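Local coordinates for protein peptidoglycan-N-acetylglucosamine deacetylase BC_1974 (Bacillus cereus, PDB 5N1J) that removes acetyl groups from N-acetylglucosamine residues of peptidoglycan, a hydrolysis that depends on a bound divalent metal such as zinc, at residues V56-M61 and E80-I85. Sequence-based numbering, arbitrary orientation.
Sequences VGMHSM and EDQGLI. With ZN (zinc ion), chain E.
A chi1 of -161° swings the Asp-81 carboxylate out from helix 74-89 toward the backbone of His-59, just past the end of strand 55-58. OD2 accepts the backbone N-H of His-59, N to OD2 3.2 Å, met nearly along the C-O axis. Ser-60 N adds a weak second bond to OD2 at 3.3 Å. Met-58, bent at chi2 and chi3, runs past this carboxylate in the reverse sense, its CG 3.8 Å from Ile-85 CD1 and its SD against Gln-82 CB. Met-61, in the following loop and bent at the same two torsions in the opposite sense, crosses Glu-80 at about a right angle and meets Leu-84 tip to tip, SD to CD1 3.8 Å. At the far end Ile-85 CG2 packs on Val-56 CG1, so Val-56 and Met-58 of the parallel sheet of this NodB-type deacetylase domain both rest on Ile-85. The CB of His-59 is directed away from the helix; NE2 binds zinc at 2.1 Å, alongside Asp-10 and His-63, and ND1 is hydrogen-bonded to Arg-97 O. Asp-81 is thus a second-shell residue, holding the backbone of a metal ligand; the His-59 N-H probably stabilises its buried carboxylate, an effect the nearby Ser-60 carbonyl would partly offset.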
loop_
_atom_site.group_PDB
_atom_site.type_symbol
_atom_site.label_atom_id
_atom_site.label_comp_id
_atom_site.label_asym_id
_atom_site.label_seq_id
_atom_site.Cartn_x
_atom_site.Cartn_y
_atom_site.Cartn_z
ATOM N N VAL A 56 31.869 -15.814 13.056
ATOM C CA VAL A 56 31.922 -15.965 11.602
ATOM C C VAL A 56 30.567 -16.424 11.081
ATOM O O VAL A 56 30.096 -17.502 11.444
ATOM C CB VAL A 56 33.000 -16.959 11.174
ATOM C CG1 VAL A 56 32.980 -17.155 9.649
ATOM C CG2 VAL A 56 34.390 -16.502 11.671
ATOM N N GLY A 57 29.926 -15.576 10.272
ATOM C CA GLY A 57 28.640 -15.891 9.657
ATOM C C GLY A 57 28.676 -15.805 8.136
ATOM O O GLY A 57 29.744 -15.635 7.557
ATOM N N MET A 58 27.508 -15.902 7.494
ATOM C CA MET A 58 27.434 -16.092 6.044
ATOM C C MET A 58 26.932 -14.843 5.313
ATOM O O MET A 58 26.047 -14.156 5.800
ATOM C CB MET A 58 26.515 -17.276 5.707
ATOM C CG MET A 58 27.078 -18.663 6.069
ATOM S SD MET A 58 26.852 -19.106 7.810
ATOM C CE MET A 58 25.060 -19.007 7.953
ATOM N N HIS A 59 27.494 -14.585 4.135
ATOM C CA HIS A 59 27.123 -13.424 3.319
ATOM C C HIS A 59 26.852 -13.863 1.865
ATOM O O HIS A 59 26.901 -13.046 0.954
ATOM C CB HIS A 59 28.229 -12.366 3.381
ATOM C CG HIS A 59 27.802 -11.006 2.889
ATOM N ND1 HIS A 59 26.597 -10.434 3.241
ATOM C CD2 HIS A 59 28.425 -10.112 2.082
ATOM C CE1 HIS A 59 26.492 -9.247 2.663
ATOM N NE2 HIS A 59 27.594 -9.025 1.959
ATOM N N SER A 60 26.579 -15.162 1.695
ATOM C CA SER A 60 26.143 -15.825 0.456
ATOM C C SER A 60 27.322 -16.320 -0.383
ATOM O O SER A 60 28.487 -16.152 -0.005
ATOM C CB SER A 60 25.224 -14.910 -0.402
ATOM O OG SER A 60 26.001 -14.067 -1.248
ATOM N N MET A 61 27.002 -16.963 -1.502
ATOM C CA MET A 61 27.995 -17.428 -2.480
ATOM C C MET A 61 28.219 -16.434 -3.628
ATOM O O MET A 61 29.351 -16.113 -3.967
ATOM C CB MET A 61 27.564 -18.774 -3.076
ATOM C CG MET A 61 27.348 -19.898 -2.064
ATOM S SD MET A 61 28.883 -20.442 -1.258
ATOM C CE MET A 61 29.846 -20.924 -2.698
ATOM N N GLU A 80 24.935 -23.375 1.626
ATOM C CA GLU A 80 26.182 -23.793 0.976
ATOM C C GLU A 80 27.393 -23.104 1.615
ATOM O O GLU A 80 28.417 -23.754 1.929
ATOM C CB GLU A 80 26.128 -23.501 -0.525
ATOM C CG GLU A 80 27.388 -23.926 -1.279
ATOM C CD GLU A 80 27.269 -23.737 -2.783
ATOM O OE1 GLU A 80 26.215 -23.252 -3.236
ATOM O OE2 GLU A 80 28.229 -24.075 -3.512
ATOM N N ASP A 81 27.263 -21.796 1.819
ATOM C CA ASP A 81 28.280 -20.987 2.495
ATOM C C ASP A 81 28.525 -21.518 3.920
ATOM O O ASP A 81 29.673 -21.632 4.385
ATOM C CB ASP A 81 27.825 -19.523 2.509
ATOM C CG ASP A 81 28.957 -18.539 2.759
ATOM O OD1 ASP A 81 30.142 -18.904 2.621
ATOM O OD2 ASP A 81 28.648 -17.368 3.076
ATOM N N GLN A 82 27.440 -21.866 4.607
ATOM C CA GLN A 82 27.535 -22.430 5.957
ATOM C C GLN A 82 28.419 -23.684 5.991
ATOM O O GLN A 82 29.239 -23.843 6.898
ATOM C CB GLN A 82 26.138 -22.754 6.483
ATOM C CG GLN A 82 26.063 -23.257 7.923
ATOM C CD GLN A 82 24.672 -23.776 8.237
ATOM O OE1 GLN A 82 24.149 -24.618 7.510
ATOM N NE2 GLN A 82 24.051 -23.254 9.297
ATOM N N GLY A 83 28.265 -24.556 4.995
ATOM C CA GLY A 83 29.029 -25.802 4.942
ATOM C C GLY A 83 30.519 -25.567 4.740
ATOM O O GLY A 83 31.341 -26.280 5.317
ATOM N N LEU A 84 30.865 -24.569 3.923
ATOM C CA LEU A 84 32.271 -24.211 3.693
ATOM C C LEU A 84 32.889 -23.710 4.983
ATOM O O LEU A 84 34.016 -24.074 5.343
ATOM C CB LEU A 84 32.406 -23.133 2.604
ATOM C CG LEU A 84 31.905 -23.505 1.207
ATOM C CD1 LEU A 84 31.781 -22.246 0.346
ATOM C CD2 LEU A 84 32.823 -24.543 0.560
ATOM N N ILE A 85 32.148 -22.864 5.686
ATOM C CA ILE A 85 32.660 -22.352 6.945
ATOM C C ILE A 85 32.793 -23.499 7.950
ATOM O O ILE A 85 33.812 -23.605 8.646
ATOM C CB ILE A 85 31.777 -21.249 7.492
ATOM C CG1 ILE A 85 31.880 -20.006 6.580
ATOM C CG2 ILE A 85 32.179 -20.899 8.913
ATOM C CD1 ILE A 85 30.752 -18.989 6.769
HETATM ZN ZN ZN E . 28.048 -7.375 0.747
HETATM O O HOH W 1 28.680 -5.511 -0.198
#